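Local coordinates for protein N-alpha-acetyltransferase 35, NatC auxiliary subunit (Saccharomyces cerevisiae, PDB 6YGA) that serves as the auxiliary subunit of the NatC N-terminal acetyltransferase, which acetylates the N-terminal methionine of the L-A virus Gag protein, at residues 95-100 and 225-230; 151-156 and 194-199; 426-429 and 435-438. All blocks are in the same frame, centred on the assembly; numbering follows the deposited sequence.

In the fold
Contacts 1 and 2 belong to one helical bundle and contact 3 to another part of the chain. The centres of contacts 1 and 2 are 11 Å apart, and contact 2 is nested in the loop that contact 1 closes. They touch directly: L96 CD2 lies 3.6 Å from I152 CD1, and I227 CG2 lies 3.7 Å from G154 CA, so helix 142-167 packs on both helices of contact 1. Contact 3 closes a helical hairpin in the TPR-repeat region on the opposite side of the chain's centre from contact 1, their centres 51 Å apart. An ethanediol, probably from the crystallisation liquor, sits beside contact 3.

Contact 1: residues 95-100 and 225-230; sequences RLLRCV and KIIICL
Helices 85-104 and 215-231 run roughly parallel where L97 faces I227, their short segments inclined at 34° with axes 11.8 Å apart at closest approach. This is helix-helix packing in the core of an all-helical bundle, and at that spacing the backbones stay well separated: the nearest CA atoms, those of L97 and I227, are 8.2 Å apart. L97 carries the contact, meeting three side chains of the other helix. It leaves its own helix toward them with CG anti to the carbonyl carbon (chi1 -79°), and the two methyls of its isobutyl fork take different partners. No hydrogen bond crosses the contact; it is wholly apolar, and all four residues are buried. Around it, V155 of helix 142-167 touches L96 and C151 touches I227, while L250 and N253 of helix 245-260 lie against I226. Away from this contact, R98 forms a salt bridge with D94 and a hydrogen bond to the P294 carbonyl. Within the contact, L97 CD1 meets the CG2 methyl of I226 at 3.9 Å; that methyl stands anti to the backbone N of I226, with CG1 beside the N. The other methyl, L97 CD2, meets the CG1 methylene of I227 at 3.8 Å. The same L97 CD2 also touches the CD1 methyl of L230, at 4.1 Å.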
ATOM      1  N   ARG B  95      27.521   0.766   6.898  1.00 68.26           N
ATOM      2  CA  ARG B  95      26.239   0.578   7.570  1.00 67.10           C
ATOM      3  C   ARG B  95      25.256   1.680   7.197  1.00 65.85           C
ATOM      4  O   ARG B  95      24.050   1.431   7.076  1.00 66.24           O
ATOM      5  CB  ARG B  95      26.441   0.517   9.083  1.00 69.32           C
ATOM      6  CG  ARG B  95      25.145   0.542   9.873  1.00 70.55           C
ATOM      7  CD  ARG B  95      25.292  -0.146  11.213  1.00 73.83           C
ATOM      8  NE  ARG B  95      24.049  -0.081  11.972  1.00 72.95           N
ATOM      9  CZ  ARG B  95      23.812  -0.766  13.087  1.00 75.15           C
ATOM     10  NH1 ARG B  95      24.736  -1.580  13.579  1.00 77.93           N
ATOM     11  NH2 ARG B  95      22.647  -0.639  13.705  1.00 74.48           N
ATOM     12  N   LEU B  96      25.752   2.902   6.999  1.00 64.05           N
ATOM     13  CA  LEU B  96      24.873   3.991   6.587  1.00 61.21           C
ATOM     14  C   LEU B  96      24.253   3.715   5.222  1.00 59.42           C
ATOM     15  O   LEU B  96      23.063   3.974   5.011  1.00 58.59           O
ATOM     16  CB  LEU B  96      25.643   5.310   6.578  1.00 60.04           C
ATOM     17  CG  LEU B  96      24.856   6.536   6.111  1.00 56.25           C
ATOM     18  CD1 LEU B  96      23.697   6.833   7.051  1.00 53.39           C
ATOM     19  CD2 LEU B  96      25.774   7.739   5.985  1.00 56.36           C
ATOM     20  N   LEU B  97      25.040   3.182   4.282  1.00 58.68           N
ATOM     21  CA  LEU B  97      24.496   2.841   2.971  1.00 55.97           C
ATOM     22  C   LEU B  97      23.479   1.711   3.069  1.00 55.58           C
ATOM     23  O   LEU B  97      22.455   1.731   2.375  1.00 54.78           O
ATOM     24  CB  LEU B  97      25.618   2.464   2.006  1.00 56.60           C
ATOM     25  CG  LEU B  97      26.397   3.627   1.391  1.00 56.61           C
ATOM     26  CD1 LEU B  97      27.326   3.138   0.289  1.00 58.80           C
ATOM     27  CD2 LEU B  97      25.437   4.679   0.858  1.00 53.82           C
ATOM     28  N   ARG B  98      23.740   0.713   3.914  1.00 57.11           N
ATOM     29  CA  ARG B  98      22.754  -0.346   4.092  1.00 57.56           C
ATOM     30  C   ARG B  98      21.548   0.151   4.881  1.00 60.44           C
ATOM     31  O   ARG B  98      20.453  -0.409   4.750  1.00 60.78           O
ATOM     32  CB  ARG B  98      23.393  -1.565   4.759  1.00 55.82           C
ATOM     33  CG  ARG B  98      24.335  -2.322   3.829  1.00 55.83           C
ATOM     34  CD  ARG B  98      24.999  -3.524   4.488  1.00 56.81           C
ATOM     35  NE  ARG B  98      25.812  -3.158   5.642  1.00 55.65           N
ATOM     36  CZ  ARG B  98      25.552  -3.540   6.889  1.00 57.71           C
ATOM     37  NH1 ARG B  98      24.502  -4.309   7.144  1.00 56.00           N
ATOM     38  NH2 ARG B  98      26.348  -3.159   7.879  1.00 53.47           N
ATOM     39  N   CYS B  99      21.720   1.202   5.688  1.00 61.37           N
ATOM     40  CA  CYS B  99      20.562   1.863   6.281  1.00 61.17           C
ATOM     41  C   CYS B  99      19.709   2.529   5.208  1.00 58.54           C
ATOM     42  O   CYS B  99      18.476   2.549   5.308  1.00 58.27           O
ATOM     43  CB  CYS B  99      21.009   2.884   7.328  1.00 64.34           C
ATOM     44  SG  CYS B  99      21.469   2.181   8.931  1.00 70.17           S
ATOM     45  N   VAL B 100      20.348   3.078   4.172  1.00 56.56           N
ATOM     46  CA  VAL B 100      19.603   3.655   3.054  1.00 54.53           C
ATOM     47  C   VAL B 100      18.763   2.584   2.368  1.00 54.30           C
ATOM     48  O   VAL B 100      17.595   2.814   2.028  1.00 53.15           O
ATOM     49  CB  VAL B 100      20.568   4.342   2.068  1.00 53.00           C
ATOM     50  CG1 VAL B 100      19.832   4.784   0.810  1.00 50.52           C
ATOM     51  CG2 VAL B 100      21.256   5.529   2.731  1.00 51.73           C
ATOM     52  N   LYS B 225      32.064   6.340  -4.320  1.00 67.68           N
ATOM     53  CA  LYS B 225      31.542   6.478  -5.677  1.00 64.65           C
ATOM     54  C   LYS B 225      30.060   6.129  -5.736  1.00 61.48           C
ATOM     55  O   LYS B 225      29.312   6.714  -6.528  1.00 58.95           O
ATOM     56  CB  LYS B 225      32.333   5.602  -6.645  1.00 63.28           C
ATOM     57  CG  LYS B 225      33.789   5.995  -6.822  1.00 64.36           C
ATOM     58  CD  LYS B 225      34.459   5.109  -7.862  1.00 65.58           C
ATOM     59  CE  LYS B 225      35.876   5.572  -8.161  1.00 70.14           C
ATOM     60  NZ  LYS B 225      36.530   4.737  -9.209  1.00 73.51           N
ATOM     61  N   ILE B 226      29.622   5.171  -4.914  1.00 60.94           N
ATOM     62  CA  ILE B 226      28.199   4.841  -4.839  1.00 57.27           C
ATOM     63  C   ILE B 226      27.403   6.055  -4.378  1.00 55.89           C
ATOM     64  O   ILE B 226      26.362   6.396  -4.954  1.00 53.82           O
ATOM     65  CB  ILE B 226      27.971   3.630  -3.913  1.00 55.57           C
ATOM     66  CG1 ILE B 226      28.385   2.328  -4.600  1.00 56.40           C
ATOM     67  CG2 ILE B 226      26.516   3.546  -3.476  1.00 51.09           C
ATOM     68  CD1 ILE B 226      28.151   1.094  -3.749  1.00 55.58           C
ATOM     69  N   ILE B 227      27.894   6.738  -3.340  1.00 56.70           N
ATOM     70  CA  ILE B 227      27.206   7.920  -2.829  1.00 57.24           C
ATOM     71  C   ILE B 227      27.114   8.995  -3.906  1.00 59.42           C
ATOM     72  O   ILE B 227      26.084   9.663  -4.049  1.00 58.81           O
ATOM     73  CB  ILE B 227      27.906   8.435  -1.558  1.00 56.50           C
ATOM     74  CG1 ILE B 227      27.843   7.371  -0.456  1.00 56.50           C
ATOM     75  CG2 ILE B 227      27.274   9.733  -1.074  1.00 54.98           C
ATOM     76  CD1 ILE B 227      28.472   7.794   0.855  1.00 57.94           C
ATOM     77  N   ILE B 228      28.182   9.164  -4.694  1.00 61.33           N
ATOM     78  CA  ILE B 228      28.158  10.119  -5.801  1.00 59.68           C
ATOM     79  C   ILE B 228      27.046   9.772  -6.784  1.00 58.10           C
ATOM     80  O   ILE B 228      26.329  10.654  -7.274  1.00 55.27           O
ATOM     81  CB  ILE B 228      29.533  10.169  -6.493  1.00 59.47           C
ATOM     82  CG1 ILE B 228      30.562  10.838  -5.578  1.00 61.12           C
ATOM     83  CG2 ILE B 228      29.442  10.886  -7.834  1.00 58.10           C
ATOM     84  CD1 ILE B 228      31.941  10.960  -6.184  1.00 62.12           C
ATOM     85  N   CYS B 229      26.876   8.482  -7.080  1.00 58.65           N
ATOM     86  CA  CYS B 229      25.821   8.066  -7.999  1.00 59.83           C
ATOM     87  C   CYS B 229      24.439   8.360  -7.428  1.00 59.61           C
ATOM     88  O   CYS B 229      23.533   8.768  -8.164  1.00 61.02           O
ATOM     89  CB  CYS B 229      25.963   6.581  -8.320  1.00 60.35           C
ATOM     90  SG  CYS B 229      27.495   6.148  -9.175  1.00 63.45           S
ATOM     91  N   LEU B 230      24.252   8.154  -6.122  1.00 59.86           N
ATOM     92  CA  LEU B 230      22.951   8.425  -5.517  1.00 57.54           C
ATOM     93  C   LEU B 230      22.633   9.915  -5.546  1.00 56.80           C
ATOM     94  O   LEU B 230      21.469  10.305  -5.695  1.00 55.00           O
ATOM     95  CB  LEU B 230      22.909   7.895  -4.082  1.00 57.63           C
ATOM     96  CG  LEU B 230      23.062   6.381  -3.895  1.00 58.67           C
ATOM     97  CD1 LEU B 230      23.314   6.030  -2.432  1.00 59.85           C
ATOM     98  CD2 LEU B 230      21.835   5.655  -4.416  1.00 55.85           C
TER

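Contact 2: residues 151-156 and 194-199; sequences CILGVC and DVVINS
An antiparallel helix-helix packing joins helix 142-167 to helix 193-209, two elements of the Mak10 family region that are consecutive among the helices of the chain. V196 meets G154 and L153 at its centre. The segments run broadly antiparallel, at 146° between their N-to-C directions, and their axes close to 9.4 Å. The CA atoms of G154 and V196 come to 6.2 Å, and the glycine presents its CA to a methyl of the valine. V196 points at the other helix and straddles this site with its two methyls. CG1, anti to the backbone N (chi1 178°), rests on the bare backbone of the glycine, 3.9 Å from G154 CA. CG2 turns instead to the leucine, 4.1 Å from L153 CG, so that the branch point of L153 is the part that meets the valine. The CD2 methyl of L153 lies 4.4 Å from S199 OG.

Further neighbours surround the pair. L123 of helix 118-129 and P191 touch L153, V231 of helix 215-231 touches V196, and K146 and S150, earlier on helix 142-167, touch S199. Because no hydrogen bond or salt bridge links the two segments, their relative position rests here on shape: methyl groups of one valine fitted against a glycine backbone and a leucine, with the S199 hydroxyl beside a leucine methyl and no hydrogen bond between them.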
ATOM      1  N   CYS B 151      30.697  11.729   3.134  1.00 74.66           N
ATOM      2  CA  CYS B 151      29.717  10.647   3.058  1.00 72.80           C
ATOM      3  C   CYS B 151      28.389  11.071   3.664  1.00 70.14           C
ATOM      4  O   CYS B 151      27.332  10.931   3.036  1.00 68.67           O
ATOM      5  CB  CYS B 151      30.242   9.402   3.773  1.00 76.24           C
ATOM      6  SG  CYS B 151      31.651   8.595   3.003  1.00 80.77           S
ATOM      7  N   ILE B 152      28.425  11.589   4.894  1.00 69.64           N
ATOM      8  CA  ILE B 152      27.201  12.007   5.570  1.00 66.18           C
ATOM      9  C   ILE B 152      26.490  13.083   4.763  1.00 64.67           C
ATOM     10  O   ILE B 152      25.258  13.087   4.653  1.00 63.66           O
ATOM     11  CB  ILE B 152      27.523  12.491   6.995  1.00 65.76           C
ATOM     12  CG1 ILE B 152      28.305  11.424   7.768  1.00 67.04           C
ATOM     13  CG2 ILE B 152      26.249  12.872   7.726  1.00 61.49           C
ATOM     14  CD1 ILE B 152      27.554  10.130   7.982  1.00 65.27           C
ATOM     15  N   LEU B 153      27.255  14.007   4.176  1.00 64.54           N
ATOM     16  CA  LEU B 153      26.651  15.068   3.379  1.00 64.81           C
ATOM     17  C   LEU B 153      25.967  14.505   2.139  1.00 63.32           C
ATOM     18  O   LEU B 153      24.915  15.005   1.721  1.00 61.07           O
ATOM     19  CB  LEU B 153      27.711  16.096   2.990  1.00 66.49           C
ATOM     20  CG  LEU B 153      27.202  17.348   2.277  1.00 67.11           C
ATOM     21  CD1 LEU B 153      26.202  18.089   3.151  1.00 66.09           C
ATOM     22  CD2 LEU B 153      28.365  18.252   1.898  1.00 70.42           C
ATOM     23  N   GLY B 154      26.549  13.468   1.536  1.00 63.41           N
ATOM     24  CA  GLY B 154      25.933  12.875   0.360  1.00 62.21           C
ATOM     25  C   GLY B 154      24.607  12.211   0.674  1.00 57.68           C
ATOM     26  O   GLY B 154      23.619  12.394  -0.043  1.00 52.70           O
ATOM     27  N   VAL B 155      24.567  11.433   1.757  1.00 57.86           N
ATOM     28  CA  VAL B 155      23.324  10.784   2.161  1.00 56.46           C
ATOM     29  C   VAL B 155      22.294  11.822   2.596  1.00 59.44           C
ATOM     30  O   VAL B 155      21.104  11.698   2.284  1.00 60.75           O
ATOM     31  CB  VAL B 155      23.601   9.747   3.264  1.00 54.66           C
ATOM     32  CG1 VAL B 155      22.304   9.135   3.768  1.00 52.89           C
ATOM     33  CG2 VAL B 155      24.529   8.661   2.743  1.00 54.83           C
ATOM     34  N   CYS B 156      22.728  12.863   3.311  1.00 61.02           N
ATOM     35  CA  CYS B 156      21.794  13.916   3.701  1.00 60.81           C
ATOM     36  C   CYS B 156      21.247  14.640   2.478  1.00 60.95           C
ATOM     37  O   CYS B 156      20.082  15.054   2.463  1.00 60.27           O
ATOM     38  CB  CYS B 156      22.464  14.906   4.655  1.00 61.48           C
ATOM     39  SG  CYS B 156      22.715  14.298   6.340  1.00 64.30           S
ATOM     40  N   ASP B 194      26.462  20.640  -6.802  1.00 68.38           N
ATOM     41  CA  ASP B 194      27.857  20.802  -7.198  1.00 72.99           C
ATOM     42  C   ASP B 194      28.788  20.717  -5.994  1.00 73.82           C
ATOM     43  O   ASP B 194      29.852  20.091  -6.067  1.00 73.68           O
ATOM     44  CB  ASP B 194      28.044  22.132  -7.927  1.00 79.44           C
ATOM     45  CG  ASP B 194      27.174  22.247  -9.164  1.00 83.31           C
ATOM     46  OD1 ASP B 194      26.963  21.220  -9.844  1.00 83.31           O
ATOM     47  OD2 ASP B 194      26.700  23.364  -9.457  1.00 86.36           O
ATOM     48  N   VAL B 195      28.396  21.328  -4.874  1.00 74.14           N
ATOM     49  CA  VAL B 195      29.230  21.295  -3.675  1.00 74.77           C
ATOM     50  C   VAL B 195      29.343  19.874  -3.139  1.00 72.16           C
ATOM     51  O   VAL B 195      30.425  19.430  -2.736  1.00 72.79           O
ATOM     52  CB  VAL B 195      28.669  22.260  -2.614  1.00 74.30           C
ATOM     53  CG1 VAL B 195      29.506  22.206  -1.343  1.00 75.04           C
ATOM     54  CG2 VAL B 195      28.619  23.679  -3.164  1.00 75.01           C
ATOM     55  N   VAL B 196      28.232  19.133  -3.143  1.00 69.58           N
ATOM     56  CA  VAL B 196      28.236  17.775  -2.607  1.00 68.33           C
ATOM     57  C   VAL B 196      29.112  16.859  -3.456  1.00 69.48           C
ATOM     58  O   VAL B 196      29.897  16.065  -2.925  1.00 69.97           O
ATOM     59  CB  VAL B 196      26.793  17.247  -2.499  1.00 64.05           C
ATOM     60  CG1 VAL B 196      26.782  15.814  -1.995  1.00 61.45           C
ATOM     61  CG2 VAL B 196      25.972  18.144  -1.582  1.00 64.00           C
ATOM     62  N   ILE B 197      28.999  16.956  -4.783  1.00 71.23           N
ATOM     63  CA  ILE B 197      29.805  16.105  -5.654  1.00 71.95           C
ATOM     64  C   ILE B 197      31.280  16.465  -5.539  1.00 75.06           C
ATOM     65  O   ILE B 197      32.147  15.584  -5.515  1.00 76.80           O
ATOM     66  CB  ILE B 197      29.305  16.203  -7.107  1.00 71.10           C
ATOM     67  CG1 ILE B 197      27.851  15.752  -7.198  1.00 69.56           C
ATOM     68  CG2 ILE B 197      30.166  15.360  -8.035  1.00 72.06           C
ATOM     69  CD1 ILE B 197      27.238  15.998  -8.552  1.00 70.42           C
ATOM     70  N   ASN B 198      31.589  17.763  -5.460  1.00 78.18           N
ATOM     71  CA  ASN B 198      32.976  18.179  -5.280  1.00 83.94           C
ATOM     72  C   ASN B 198      33.524  17.700  -3.942  1.00 82.46           C
ATOM     73  O   ASN B 198      34.672  17.248  -3.860  1.00 85.01           O
ATOM     74  CB  ASN B 198      33.093  19.699  -5.396  1.00 90.46           C
ATOM     75  CG  ASN B 198      32.877  20.196  -6.815  1.00 96.19           C
ATOM     76  OD1 ASN B 198      32.968  19.430  -7.775  1.00 98.38           O
ATOM     77  ND2 ASN B 198      32.598  21.488  -6.953  1.00 98.78           N
ATOM     78  N   SER B 199      32.716  17.783  -2.881  1.00 79.44           N
ATOM     79  CA  SER B 199      33.155  17.309  -1.572  1.00 78.97           C
ATOM     80  C   SER B 199      33.453  15.815  -1.598  1.00 77.33           C
ATOM     81  O   SER B 199      34.448  15.362  -1.019  1.00 79.43           O
ATOM     82  CB  SER B 199      32.095  17.626  -0.516  1.00 77.98           C
ATOM     83  OG  SER B 199      32.399  17.005   0.721  1.00 80.36           O
TER

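Contact 3: residues 426-429 and 435-438; sequences QFES and YCSW. With EDO (1,2-ethanediol), chain C.
F427 and Y435 meet across the helical hairpin formed by helices 406-429 and 433-456, in the TPR-repeat region. F427 leaves its backbone toward the second helix. Its CB packs against C436 CB at 4.0 Å, where the backbones are close: the CA atoms of F427 and C436 are 5.4 Å apart. With CG anti to the carbonyl carbon, the ring turns one face to Y435 CB, which all six ring carbons approach: CG, CD1, CD2 and CE2 a little farther, CE1 and CZ nearest, with F427 CE1 3.5 Å from Y435 CB. That methylene sits over the centre of the phenyl face as a CH-pi contact, 3.5 Å from the ring centroid and 13° off the ring normal. The tyrosine ring itself is carried away from F427. The two ring planes differ by 28° and are slid apart, with centroids 5.5 Å from each other, so they barely overlap and the methylene provides the main contact.

Beside this pair, E428 CG passes C436 SG at 4.2 Å before its carboxylate leads away. In the first segment, the hydroxyl S429 OG donates to the Q426 carbonyl O at 2.8 Å. W438 points elsewhere: its NE1 donates to O2 of a bound 1,2-ethanediol, probably from the crystallisation liquor, at 2.7 Å with an N-H...O angle of 141°, and the diol is also hydrogen-bonded to H367 O.

The hairpin packs against two further helices: L387 and S391 of helix 386-402 touch F427, L395 of the same helix touches W438, and Y364 of helix 360-372 touches Y435 while meeting the W438 ring edge-to-face.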
ATOM      1  N   GLN B 426     -21.615  11.502 -20.661  1.00 43.71           N
ATOM      2  CA  GLN B 426     -21.643  12.906 -21.061  1.00 44.37           C
ATOM      3  C   GLN B 426     -21.306  13.056 -22.540  1.00 43.99           C
ATOM      4  O   GLN B 426     -21.912  13.876 -23.238  1.00 47.03           O
ATOM      5  CB  GLN B 426     -20.686  13.725 -20.191  1.00 42.63           C
ATOM      6  CG  GLN B 426     -20.795  15.233 -20.387  1.00 43.79           C
ATOM      7  CD  GLN B 426     -22.127  15.799 -19.924  1.00 46.45           C
ATOM      8  OE1 GLN B 426     -22.767  15.257 -19.022  1.00 46.18           O
ATOM      9  NE2 GLN B 426     -22.551  16.895 -20.542  1.00 41.49           N
ATOM     10  N   PHE B 427     -20.334  12.278 -23.030  1.00 43.22           N
ATOM     11  CA  PHE B 427     -20.106  12.193 -24.469  1.00 43.83           C
ATOM     12  C   PHE B 427     -21.349  11.684 -25.185  1.00 46.97           C
ATOM     13  O   PHE B 427     -21.688  12.156 -26.276  1.00 45.82           O
ATOM     14  CB  PHE B 427     -18.923  11.270 -24.769  1.00 40.15           C
ATOM     15  CG  PHE B 427     -17.577  11.923 -24.623  1.00 42.63           C
ATOM     16  CD1 PHE B 427     -17.260  13.056 -25.350  1.00 42.87           C
ATOM     17  CD2 PHE B 427     -16.616  11.377 -23.785  1.00 41.85           C
ATOM     18  CE1 PHE B 427     -16.019  13.650 -25.226  1.00 43.06           C
ATOM     19  CE2 PHE B 427     -15.370  11.965 -23.658  1.00 40.05           C
ATOM     20  CZ  PHE B 427     -15.071  13.102 -24.380  1.00 41.14           C
ATOM     21  N   GLU B 428     -22.045  10.720 -24.579  1.00 51.10           N
ATOM     22  CA  GLU B 428     -23.232  10.151 -25.205  1.00 55.71           C
ATOM     23  C   GLU B 428     -24.338  11.191 -25.344  1.00 56.53           C
ATOM     24  O   GLU B 428     -25.058  11.211 -26.349  1.00 58.56           O
ATOM     25  CB  GLU B 428     -23.713   8.946 -24.394  1.00 62.48           C
ATOM     26  CG  GLU B 428     -24.318   7.829 -25.228  1.00 71.69           C
ATOM     27  CD  GLU B 428     -25.691   8.172 -25.757  1.00 81.68           C
ATOM     28  OE1 GLU B 428     -26.439   8.883 -25.053  1.00 83.77           O
ATOM     29  OE2 GLU B 428     -26.021   7.734 -26.879  1.00 87.92           O
ATOM     30  N   SER B 429     -24.483  12.074 -24.351  1.00 55.14           N
ATOM     31  CA  SER B 429     -25.555  13.064 -24.405  1.00 55.97           C
ATOM     32  C   SER B 429     -25.311  14.106 -25.490  1.00 55.66           C
ATOM     33  O   SER B 429     -26.267  14.710 -25.990  1.00 56.25           O
ATOM     34  CB  SER B 429     -25.721  13.738 -23.042  1.00 56.03           C
ATOM     35  OG  SER B 429     -24.552  14.444 -22.671  1.00 55.55           O
ATOM     36  N   TYR B 435     -15.305   9.655 -29.261  1.00 41.49           N
ATOM     37  CA  TYR B 435     -14.784   9.728 -27.898  1.00 41.22           C
ATOM     38  C   TYR B 435     -15.578   8.832 -26.955  1.00 43.55           C
ATOM     39  O   TYR B 435     -15.007   8.229 -26.040  1.00 44.57           O
ATOM     40  CB  TYR B 435     -14.785  11.172 -27.400  1.00 40.48           C
ATOM     41  CG  TYR B 435     -13.972  12.107 -28.264  1.00 42.36           C
ATOM     42  CD1 TYR B 435     -12.599  11.946 -28.390  1.00 42.65           C
ATOM     43  CD2 TYR B 435     -14.577  13.147 -28.955  1.00 45.29           C
ATOM     44  CE1 TYR B 435     -11.851  12.794 -29.183  1.00 44.37           C
ATOM     45  CE2 TYR B 435     -13.838  14.001 -29.751  1.00 46.93           C
ATOM     46  CZ  TYR B 435     -12.474  13.818 -29.860  1.00 47.70           C
ATOM     47  OH  TYR B 435     -11.725  14.662 -30.647  1.00 53.49           O
ATOM     48  N   CYS B 436     -16.894   8.734 -27.163  1.00 45.51           N
ATOM     49  CA  CYS B 436     -17.699   7.784 -26.400  1.00 48.07           C
ATOM     50  C   CYS B 436     -17.184   6.360 -26.587  1.00 47.49           C
ATOM     51  O   CYS B 436     -17.102   5.589 -25.623  1.00 47.14           O
ATOM     52  CB  CYS B 436     -19.168   7.896 -26.816  1.00 52.00           C
ATOM     53  SG  CYS B 436     -20.306   6.741 -26.014  1.00 57.68           S
ATOM     54  N   SER B 437     -16.799   6.004 -27.816  1.00 45.45           N
ATOM     55  CA  SER B 437     -16.286   4.662 -28.079  1.00 44.82           C
ATOM     56  C   SER B 437     -14.977   4.413 -27.335  1.00 42.07           C
ATOM     57  O   SER B 437     -14.808   3.375 -26.686  1.00 40.34           O
ATOM     58  CB  SER B 437     -16.109   4.459 -29.585  1.00 48.37           C
ATOM     59  OG  SER B 437     -15.250   3.369 -29.872  1.00 53.62           O
ATOM     60  N   TRP B 438     -14.038   5.360 -27.412  1.00 39.24           N
ATOM     61  CA  TRP B 438     -12.753   5.179 -26.741  1.00 37.92           C
ATOM     62  C   TRP B 438     -12.915   5.162 -25.225  1.00 36.91           C
ATOM     63  O   TRP B 438     -12.248   4.384 -24.532  1.00 36.54           O
ATOM     64  CB  TRP B 438     -11.774   6.276 -27.157  1.00 37.84           C
ATOM     65  CG  TRP B 438     -10.430   6.149 -26.503  1.00 40.03           C
ATOM     66  CD1 TRP B 438      -9.352   5.457 -26.975  1.00 41.66           C
ATOM     67  CD2 TRP B 438     -10.021   6.725 -25.255  1.00 39.40           C
ATOM     68  NE1 TRP B 438      -8.297   5.569 -26.101  1.00 41.02           N
ATOM     69  CE2 TRP B 438      -8.682   6.341 -25.037  1.00 41.50           C
ATOM     70  CE3 TRP B 438     -10.656   7.525 -24.301  1.00 40.03           C
ATOM     71  CZ2 TRP B 438      -7.968   6.733 -23.906  1.00 41.88           C
ATOM     72  CZ3 TRP B 438      -9.946   7.911 -23.179  1.00 39.86           C
ATOM     73  CH2 TRP B 438      -8.616   7.516 -22.991  1.00 40.26           C
TER
HETATM   74  C1  EDO C 825      -4.528   3.707 -27.065  1.00 55.84           C
HETATM   75  O1  EDO C 825      -5.545   3.611 -28.068  1.00 54.19           O
HETATM   76  C2  EDO C 825      -5.092   3.281 -25.714  1.00 56.83           C
HETATM   77  O2  EDO C 825      -6.177   4.142 -25.346  1.00 57.82           O